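Local coordinates for protein gene product PA4716 (PDB 1U0K) that is of unknown function but belongs to the PhzF family of the diaminopimelate epimerase clan and is probably an isomerase, at residues 145-150 and 173-178; 165-170 and 195-200; 204-209 and 248-253; 218-223 and 254-259. All coordinates share one frame; numbering follows the deposited sequence.

How the contacts relate
From the N terminus, contact 1 joins loop 145-150, after helix 135-144, to the short helix 173-177, closing the loop that holds strands 158-161 and 166-170. Contact 2 crosses it: strand 166-170 pairs with strand 196-200, closing a loop round helices 173-177 and 186-192, and Leu176 and Phe145 pack on Leu199 and Val197. Contact 3 follows in series, bringing strand 206-208 to the turn 248-253 round helix 222-234; contact 4 alternates with it, setting the loop before that helix against strand 256-259. Their centres are about 7 Å apart. Tyr198 OH and Gln248 OE1 link contacts 2 and 3, Thr221 OG1 and Gln248 NE2 link 3 and 4, Tyr166 OH and Ser223 OG link 2 and 4.

Contact 1: 145-150 and 173-178; sequences FSLSAN and AEALGR
A Schellman motif ends helix 135-144 at the start of this contact, with Ser146 at positive phi as its C-prime residue, and the chain then runs on so that Leu147 packs against Ala175 of the short helix 173-177. The isobutyl group lies against the alanine: Leu147 CG is 3.9 Å from Ala175 CB and Leu147 CD2 is 4.0 Å from the same methyl, while Leu147 CD1 lies 3.7 Å from the carbonyl oxygen Ala175 O. CG stands anti to the carbonyl carbon of Leu147 (chi1 -87°), which carries the branch end nearer to the helix than its CB bond alone would. Leu147 also touches Ala142 and Val171, joining the end of one helix to the approach of the next within a PhzF-family fold, away from the predicted active site. Around this packing, polar bonds tie the two loops together: Arg178 NH2 pairs with Asp151, and Ser146 OG bonds to the carbonyl of Arg180. Within single segments, Arg178 NH1 forms a weak salt-bridge bond to Glu174 OE1 at 3.2 Å, and Ser148 OG donates to Asn150 OD1 at 2.7 Å from above the amide carbonyl plane.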
# COMPACT_ATOMS: atom_id res chain seq x y z
N PHE A 145 14.94 14.57 9.86
CA PHE A 145 13.53 14.42 10.21
C PHE A 145 12.88 15.75 10.64
O PHE A 145 11.91 15.75 11.39
CB PHE A 145 13.39 13.35 11.30
CG PHE A 145 13.53 11.94 10.79
CD1 PHE A 145 14.78 11.35 10.68
CD2 PHE A 145 12.41 11.22 10.40
CE1 PHE A 145 14.91 10.06 10.19
CE2 PHE A 145 12.54 9.93 9.92
CZ PHE A 145 13.79 9.35 9.81
N SER A 146 13.41 16.86 10.13
CA SER A 146 12.87 18.21 10.39
C SER A 146 12.89 18.62 11.87
O SER A 146 12.03 19.36 12.34
CB SER A 146 11.45 18.35 9.83
OG SER A 146 11.38 17.92 8.47
N LEU A 147 13.90 18.14 12.60
CA LEU A 147 14.08 18.42 14.02
C LEU A 147 15.41 19.16 14.22
O LEU A 147 16.19 19.29 13.29
CB LEU A 147 14.10 17.12 14.83
CG LEU A 147 12.78 16.52 15.33
CD1 LEU A 147 11.62 16.76 14.37
CD2 LEU A 147 12.96 15.03 15.59
N SER A 148 15.65 19.64 15.44
CA SER A 148 16.94 20.25 15.80
C SER A 148 17.66 19.37 16.83
O SER A 148 17.11 18.38 17.30
CB SER A 148 16.73 21.66 16.35
OG SER A 148 15.89 21.65 17.50
N ALA A 149 18.89 19.75 17.17
CA ALA A 149 19.71 18.99 18.12
C ALA A 149 19.14 19.03 19.54
O ALA A 149 19.38 18.11 20.33
CB ALA A 149 21.15 19.50 18.12
N ASN A 150 18.40 20.09 19.86
CA ASN A 150 17.73 20.22 21.16
C ASN A 150 16.52 19.29 21.30
O ASN A 150 16.14 18.93 22.42
CB ASN A 150 17.33 21.67 21.47
CG ASN A 150 16.41 22.28 20.43
OD1 ASN A 150 16.84 23.06 19.58
ND2 ASN A 150 15.12 21.95 20.50
N ALA A 173 8.63 13.96 23.12
CA ALA A 173 7.25 13.72 22.70
C ALA A 173 6.76 14.79 21.72
O ALA A 173 6.05 14.49 20.77
CB ALA A 173 6.33 13.66 23.92
N GLU A 174 7.14 16.04 21.97
CA GLU A 174 6.74 17.16 21.12
C GLU A 174 7.36 17.03 19.73
O GLU A 174 6.68 17.23 18.73
CB GLU A 174 7.16 18.48 21.77
CG GLU A 174 6.60 19.74 21.11
CD GLU A 174 7.47 20.97 21.31
OE1 GLU A 174 8.72 20.84 21.29
OE2 GLU A 174 6.92 22.08 21.51
N ALA A 175 8.65 16.71 19.70
CA ALA A 175 9.39 16.54 18.45
C ALA A 175 8.85 15.39 17.59
O ALA A 175 8.85 15.46 16.37
CB ALA A 175 10.86 16.32 18.75
N LEU A 176 8.37 14.33 18.25
CA LEU A 176 7.91 13.13 17.56
C LEU A 176 6.70 13.41 16.67
O LEU A 176 6.57 12.83 15.59
CB LEU A 176 7.57 12.04 18.58
CG LEU A 176 7.24 10.65 18.02
CD1 LEU A 176 8.45 10.05 17.34
CD2 LEU A 176 6.74 9.74 19.13
N GLY A 177 5.82 14.29 17.13
CA GLY A 177 4.60 14.62 16.41
C GLY A 177 4.78 15.46 15.16
O GLY A 177 3.90 15.49 14.31
N ARG A 178 5.91 16.16 15.05
CA ARG A 178 6.17 16.99 13.87
C ARG A 178 7.32 16.48 13.00
O ARG A 178 7.84 17.21 12.15
CB ARG A 178 6.39 18.46 14.28
CG ARG A 178 7.59 18.75 15.16
CD ARG A 178 7.75 20.25 15.47
NE ARG A 178 9.01 20.56 16.15
CZ ARG A 178 9.24 20.35 17.44
NH1 ARG A 178 8.31 19.83 18.23
NH2 ARG A 178 10.42 20.67 17.96

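Contact 2: 165-170 and 195-200; sequences PYLLLP and AFVYLL
Alternating backbone hydrogen bonds join strands 166-170 and 196-200 as parallel neighbours in register from Tyr166-Phe196 to Pro170-Leu200. Leu167 N reaches Phe196 O at 2.8 Å, and Leu167 O receives Tyr198 N at 3.0 Å in a nearly straight bond (174° at the hydrogen). Leu169 repeats the pattern, its N bonded to Tyr198 O and its O to Leu200 N. At the start of the pair, Pro165 O takes Ala195 N at 2.9 Å and, more weakly, Phe196 N. Pro170 has no N-H to give, but Pro170 CA approaches Leu200 O at 3.2 Å in a CA-H...O contact. Side chains alternate between the two sides of the sheet. On one, Tyr166 CD2 and CE2 each come to 3.7 Å from Phe196 CB, and Leu168 sets its CD2 against Tyr198 CB. This side meets helix 222-234 through Tyr198 and Leu168; the hydroxyl of Tyr166 bonds to Ser223, that of Tyr198 to Gln248 OE1, and the Tyr166 side chain lies about 7 Å from that of the predicted active-site residue Glu48. On the other side Leu167 and Val197 rest on Phe141 of helix 135-144. Leu169 and Leu199 lie alongside each other, pointing the same way. With its CG anti to the backbone N (chi1 -166°), Leu169 brings CD2 to 3.7 Å from Leu199 CD2.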
# COMPACT_ATOMS: atom_id res chain seq x y z
N PRO A 165 18.87 -4.21 12.16
CA PRO A 165 19.40 -3.10 12.98
C PRO A 165 18.70 -1.76 12.75
O PRO A 165 18.63 -1.27 11.62
CB PRO A 165 20.87 -3.02 12.57
CG PRO A 165 20.92 -3.59 11.19
CD PRO A 165 19.82 -4.59 11.10
N TYR A 166 18.20 -1.17 13.83
CA TYR A 166 17.63 0.17 13.82
C TYR A 166 18.55 1.13 14.53
O TYR A 166 19.10 0.79 15.56
CB TYR A 166 16.29 0.18 14.55
CG TYR A 166 15.19 -0.53 13.80
CD1 TYR A 166 15.03 -1.91 13.91
CD2 TYR A 166 14.31 0.18 12.98
CE1 TYR A 166 14.02 -2.57 13.23
CE2 TYR A 166 13.29 -0.48 12.30
CZ TYR A 166 13.16 -1.85 12.42
OH TYR A 166 12.16 -2.50 11.74
N LEU A 167 18.72 2.32 13.97
CA LEU A 167 19.25 3.44 14.74
C LEU A 167 18.08 3.96 15.56
O LEU A 167 17.14 4.50 15.02
CB LEU A 167 19.77 4.53 13.79
CG LEU A 167 20.83 5.55 14.24
CD1 LEU A 167 20.53 6.93 13.67
CD2 LEU A 167 21.06 5.59 15.74
N LEU A 168 18.14 3.76 16.87
CA LEU A 168 17.15 4.33 17.77
C LEU A 168 17.58 5.76 18.08
O LEU A 168 18.70 6.00 18.51
CB LEU A 168 17.05 3.50 19.06
CG LEU A 168 16.80 2.00 18.89
CD1 LEU A 168 16.63 1.35 20.24
CD2 LEU A 168 15.57 1.74 18.01
N LEU A 169 16.68 6.70 17.80
CA LEU A 169 16.96 8.13 17.92
C LEU A 169 16.02 8.72 18.96
O LEU A 169 14.89 9.07 18.63
CB LEU A 169 16.74 8.82 16.58
CG LEU A 169 17.30 10.24 16.49
CD1 LEU A 169 18.82 10.23 16.51
CD2 LEU A 169 16.78 10.94 15.25
N PRO A 170 16.45 8.80 20.22
CA PRO A 170 15.59 9.35 21.28
C PRO A 170 15.29 10.84 21.06
O PRO A 170 16.22 11.64 20.97
CB PRO A 170 16.40 9.11 22.55
CG PRO A 170 17.35 8.04 22.20
CD PRO A 170 17.72 8.31 20.77
N ALA A 195 19.95 -0.27 9.25
CA ALA A 195 19.04 -0.38 8.11
C ALA A 195 17.97 0.70 8.09
O ALA A 195 17.62 1.21 7.02
CB ALA A 195 18.40 -1.74 8.10
N PHE A 196 17.41 1.01 9.27
CA PHE A 196 16.33 1.99 9.40
C PHE A 196 16.47 2.83 10.66
O PHE A 196 17.14 2.41 11.61
CB PHE A 196 14.98 1.29 9.49
CG PHE A 196 14.61 0.53 8.25
CD1 PHE A 196 14.80 -0.84 8.18
CD2 PHE A 196 14.11 1.21 7.14
CE1 PHE A 196 14.47 -1.53 7.02
CE2 PHE A 196 13.78 0.52 5.99
CZ PHE A 196 13.96 -0.85 5.93
N VAL A 197 15.82 3.99 10.66
CA VAL A 197 15.72 4.86 11.83
C VAL A 197 14.38 4.62 12.52
O VAL A 197 13.33 4.53 11.85
CB VAL A 197 15.80 6.36 11.45
CG1 VAL A 197 15.55 7.24 12.67
CG2 VAL A 197 17.15 6.70 10.84
N TYR A 198 14.41 4.53 13.84
CA TYR A 198 13.21 4.46 14.67
C TYR A 198 13.24 5.63 15.66
O TYR A 198 14.09 5.68 16.54
CB TYR A 198 13.14 3.12 15.41
CG TYR A 198 11.80 2.81 16.02
CD1 TYR A 198 10.82 2.14 15.31
CD2 TYR A 198 11.51 3.18 17.33
CE1 TYR A 198 9.58 1.84 15.87
CE2 TYR A 198 10.27 2.90 17.91
CZ TYR A 198 9.30 2.23 17.17
OH TYR A 198 8.07 1.96 17.75
N LEU A 199 12.34 6.59 15.48
CA LEU A 199 12.22 7.72 16.40
C LEU A 199 11.53 7.26 17.67
O LEU A 199 10.50 6.59 17.61
CB LEU A 199 11.42 8.86 15.78
CG LEU A 199 11.89 9.42 14.43
CD1 LEU A 199 11.05 10.62 14.03
CD2 LEU A 199 13.36 9.78 14.47
N LEU A 200 12.08 7.65 18.82
CA LEU A 200 11.66 7.08 20.11
C LEU A 200 11.49 8.15 21.18
O LEU A 200 12.45 8.82 21.54
CB LEU A 200 12.69 6.06 20.58
CG LEU A 200 12.43 5.32 21.89
CD1 LEU A 200 11.15 4.51 21.79
CD2 LEU A 200 13.60 4.43 22.24

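Contact 3: 204-209 and 248-253; sequences GREGRT and QGRFLE
The Phe251 ring is sandwiched between two arginines. The Arg208 guanidinium lies flat on one face in a cation-pi stack, its CZ 4.0 Å from the ring centroid and the planes 8° apart; Arg250 CG sits over the opposite face, offset toward the rim. Phe251 CZ lies over one face of the Arg250 guanidinium, near its rim, with the Glu206 carboxylate at the edge. The stack joins strand 206-208, which begins at a G1 beta bulge where Arg205 and Glu206 both face Asp201, to the 3-10 turn at 250-251 between strands 244-248 and 256-262. A bend at chi3 (79°) turns the Arg208 head over the ring, and Arg208 CD meets Phe251 CD1 at 3.5 Å. Glu217 and the carbonyl of Leu176 hold the same guanidinium through its NH2 and NH1, fixing its plane. The Glu206-Arg250 salt bridge is close but poorly aligned: Arg250 NE lies 2.8 Å from Glu206 OE2, yet its bond there is weak, as are those from NE and NH2 to OE1, and the two planes are 46° apart. Water 1 ties Glu206 OE2 to Arg250 N, and water 2 joins Gly207 O to Gly249 N. Deeper in, Gln248 NE2 bonds to Asp218 O and Thr221 OG1, while Thr209 OG1 bonds to Val197 O. Gln248 CG rests 3.5 Å from Gly207 O, and Thr209 CG2 3.8 Å from Gln248 NE2.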
# COMPACT_ATOMS: atom_id res chain seq x y z
N GLY A 204 7.33 8.40 27.11
CA GLY A 204 6.03 7.94 26.65
C GLY A 204 6.04 6.55 26.03
O GLY A 204 4.97 6.01 25.75
N ARG A 205 7.23 5.98 25.84
CA ARG A 205 7.40 4.66 25.22
C ARG A 205 6.60 4.55 23.94
O ARG A 205 5.83 3.62 23.74
CB ARG A 205 7.01 3.56 26.21
CG ARG A 205 7.89 3.54 27.43
CD ARG A 205 7.47 2.55 28.46
NE ARG A 205 8.35 2.56 29.62
CZ ARG A 205 8.11 1.89 30.75
NH1 ARG A 205 7.03 1.14 30.87
NH2 ARG A 205 8.97 1.97 31.76
N GLU A 206 6.78 5.55 23.08
CA GLU A 206 6.08 5.64 21.81
C GLU A 206 7.10 5.87 20.72
O GLU A 206 8.10 6.56 20.93
CB GLU A 206 5.08 6.78 21.83
CG GLU A 206 4.26 6.91 20.56
CD GLU A 206 3.08 7.85 20.72
OE1 GLU A 206 3.25 8.89 21.39
OE2 GLU A 206 2.00 7.54 20.20
N GLY A 207 6.85 5.29 19.56
CA GLY A 207 7.79 5.39 18.46
C GLY A 207 7.14 5.69 17.12
O GLY A 207 5.92 5.61 16.96
N ARG A 208 7.98 6.06 16.17
CA ARG A 208 7.56 6.28 14.79
C ARG A 208 8.63 5.77 13.84
O ARG A 208 9.82 5.95 14.08
CB ARG A 208 7.33 7.76 14.52
CG ARG A 208 6.07 8.30 15.16
CD ARG A 208 5.70 9.71 14.71
NE ARG A 208 5.05 9.73 13.40
CZ ARG A 208 4.52 10.81 12.83
NH1 ARG A 208 4.57 11.99 13.43
NH2 ARG A 208 3.95 10.71 11.65
N THR A 209 8.20 5.13 12.76
CA THR A 209 9.14 4.64 11.75
C THR A 209 8.44 4.50 10.40
O THR A 209 7.23 4.29 10.33
CB THR A 209 9.76 3.31 12.23
OG1 THR A 209 10.96 3.02 11.49
CG2 THR A 209 8.83 2.11 11.98
N GLN A 248 2.58 2.53 19.21
CA GLN A 248 2.88 2.93 17.84
C GLN A 248 1.60 3.00 17.04
O GLN A 248 0.66 2.25 17.30
CB GLN A 248 3.85 1.95 17.19
CG GLN A 248 4.63 2.53 16.00
CD GLN A 248 5.58 1.53 15.37
OE1 GLN A 248 6.24 0.76 16.08
NE2 GLN A 248 5.66 1.52 14.03
N GLY A 249 1.56 3.90 16.06
CA GLY A 249 0.49 3.92 15.08
C GLY A 249 -0.57 5.00 15.22
O GLY A 249 -1.43 5.12 14.36
N ARG A 250 -0.49 5.81 16.28
CA ARG A 250 -1.57 6.77 16.55
C ARG A 250 -1.63 7.90 15.52
O ARG A 250 -2.70 8.45 15.28
CB ARG A 250 -1.49 7.29 17.99
CG ARG A 250 -0.64 8.53 18.23
CD ARG A 250 -0.81 9.08 19.65
NE ARG A 250 0.36 9.82 20.11
CZ ARG A 250 0.61 11.10 19.83
NH1 ARG A 250 -0.24 11.83 19.11
NH2 ARG A 250 1.71 11.67 20.30
N PHE A 251 -0.49 8.24 14.91
CA PHE A 251 -0.44 9.26 13.86
C PHE A 251 -1.02 8.77 12.53
O PHE A 251 -1.22 9.55 11.60
CB PHE A 251 0.99 9.77 13.66
CG PHE A 251 1.58 10.43 14.88
CD1 PHE A 251 2.38 9.71 15.75
CD2 PHE A 251 1.31 11.76 15.16
CE1 PHE A 251 2.91 10.31 16.88
CE2 PHE A 251 1.85 12.37 16.29
CZ PHE A 251 2.65 11.64 17.15
N LEU A 252 -1.27 7.46 12.43
CA LEU A 252 -1.99 6.86 11.31
C LEU A 252 -3.44 6.51 11.67
O LEU A 252 -4.12 5.80 10.93
CB LEU A 252 -1.28 5.58 10.87
CG LEU A 252 0.09 5.78 10.24
CD1 LEU A 252 0.90 4.50 10.36
CD2 LEU A 252 -0.07 6.21 8.78
N GLU A 253 -3.90 7.00 12.82
CA GLU A 253 -5.22 6.67 13.37
C GLU A 253 -5.42 5.16 13.57
O GLU A 253 -6.55 4.65 13.50
CB GLU A 253 -6.33 7.29 12.50
CG GLU A 253 -6.81 8.63 13.04
CD GLU A 253 -5.72 9.68 13.08
OE1 GLU A 253 -5.38 10.24 12.02
OE2 GLU A 253 -5.19 9.94 14.18
O HOH W 1 1.25 5.41 18.94
O HOH W 2 3.29 6.45 16.88
O HOH W 3 5.06 4.71 13.09

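Contact 4: 218-223 and 254-259; sequences DVATGS and RPSRLD
The chain from Val219 to Gly222 runs at 15° to the direction of 254-258, with Val219 nearest Arg254 and Ala220 nearest Ser256, their CA atoms 6.6 Å apart in both pairs. The meeting is side-chain packing. Val219 CG1, anti to the backbone N (chi1 174°), lies against the hydrogen-bonded pair Arg254 O and Ser256 OG, 3.5 Å from each. Within that pair Ser256 OG donates to Arg254 O at 2.8 Å from above the carbonyl plane. Val219 CG2 touches Arg254 CD, at the edge of a guanidinium whose NE bonds to Gly20 and whose NH2 forms a salt bridge to Glu43 of the second subunit. Further along, Ala220 CB lies 4.1 Å from Leu258 CD1, and Leu258 CD2 reaches Thr221 N at 4.0 Å. The CB of Thr221 points away from 254-259, and Thr221 OG1 donates to Asp218 OD2 at 2.6 Å; the threonine side chain lies about 6 Å from that of the predicted active-site Glu48. Phe13 packs on both Ala220 and Leu258. The contact thus sets the entry to helix 222-234 against strand 256-262, which pairs with strands 244-248 and 267-282.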
# COMPACT_ATOMS: atom_id res chain seq x y z
N ASP A 218 4.88 2.88 9.16
CA ASP A 218 4.49 1.56 9.65
C ASP A 218 3.66 1.75 10.90
O ASP A 218 4.01 2.56 11.75
CB ASP A 218 5.75 0.72 9.94
CG ASP A 218 5.46 -0.77 10.08
OD1 ASP A 218 4.43 -1.28 9.57
OD2 ASP A 218 6.25 -1.53 10.69
N VAL A 219 2.57 1.00 11.01
CA VAL A 219 1.64 1.09 12.14
C VAL A 219 2.29 0.59 13.44
O VAL A 219 2.17 1.23 14.48
CB VAL A 219 0.35 0.28 11.86
CG1 VAL A 219 -0.55 0.23 13.09
CG2 VAL A 219 -0.40 0.86 10.65
N ALA A 220 2.96 -0.56 13.38
CA ALA A 220 3.49 -1.21 14.58
C ALA A 220 4.57 -2.21 14.19
O ALA A 220 4.27 -3.24 13.59
CB ALA A 220 2.37 -1.90 15.34
N THR A 221 5.82 -1.91 14.57
CA THR A 221 7.00 -2.58 14.03
C THR A 221 7.58 -3.56 15.05
O THR A 221 8.32 -3.17 15.95
CB THR A 221 8.04 -1.52 13.65
OG1 THR A 221 7.43 -0.52 12.82
CG2 THR A 221 9.15 -2.08 12.79
N GLY A 222 7.26 -4.84 14.90
CA GLY A 222 7.75 -5.86 15.81
C GLY A 222 9.26 -6.02 15.79
O GLY A 222 9.87 -6.39 16.81
N SER A 223 9.88 -5.74 14.65
CA SER A 223 11.33 -5.89 14.49
C SER A 223 12.09 -4.79 15.24
O SER A 223 13.26 -4.98 15.57
CB SER A 223 11.73 -5.94 13.01
OG SER A 223 11.23 -4.83 12.28
N ARG A 254 -4.32 4.46 13.83
CA ARG A 254 -4.33 3.04 14.18
C ARG A 254 -3.45 2.81 15.41
O ARG A 254 -2.46 2.08 15.35
CB ARG A 254 -3.86 2.20 12.99
CG ARG A 254 -4.95 2.00 11.94
CD ARG A 254 -4.49 1.35 10.65
NE ARG A 254 -4.63 -0.11 10.68
CZ ARG A 254 -5.75 -0.78 10.38
NH1 ARG A 254 -6.85 -0.16 9.99
NH2 ARG A 254 -5.75 -2.11 10.45
N PRO A 255 -3.83 3.41 16.54
CA PRO A 255 -3.06 3.26 17.77
C PRO A 255 -3.02 1.80 18.17
O PRO A 255 -4.05 1.11 18.15
CB PRO A 255 -3.84 4.11 18.78
CG PRO A 255 -5.21 4.18 18.24
CD PRO A 255 -5.04 4.23 16.75
N SER A 256 -1.83 1.33 18.51
CA SER A 256 -1.57 -0.09 18.73
C SER A 256 -0.67 -0.26 19.95
O SER A 256 0.12 0.63 20.28
CB SER A 256 -0.89 -0.72 17.52
OG SER A 256 -1.63 -0.46 16.33
N ARG A 257 -0.80 -1.41 20.59
CA ARG A 257 -0.03 -1.75 21.77
C ARG A 257 0.80 -2.99 21.49
O ARG A 257 0.28 -4.01 21.03
CB ARG A 257 -0.96 -2.01 22.95
CG ARG A 257 -1.77 -0.80 23.36
CD ARG A 257 -2.71 -1.05 24.52
NE ARG A 257 -3.92 -1.77 24.11
CZ ARG A 257 -4.94 -1.23 23.44
NH1 ARG A 257 -4.93 0.05 23.09
NH2 ARG A 257 -5.99 -1.98 23.12
N LEU A 258 2.10 -2.88 21.76
CA LEU A 258 3.04 -3.97 21.55
C LEU A 258 3.56 -4.36 22.93
O LEU A 258 4.14 -3.53 23.63
CB LEU A 258 4.20 -3.51 20.66
CG LEU A 258 3.87 -2.97 19.26
CD1 LEU A 258 3.46 -1.50 19.27
CD2 LEU A 258 5.05 -3.16 18.32
N ASP A 259 3.31 -5.60 23.33
CA ASP A 259 3.77 -6.11 24.62
C ASP A 259 5.23 -6.53 24.51
O ASP A 259 5.60 -7.24 23.58
CB ASP A 259 2.92 -7.30 25.08
CG ASP A 259 1.47 -6.93 25.28
OD1 ASP A 259 1.19 -5.75 25.59
OD2 ASP A 259 0.52 -7.73 25.14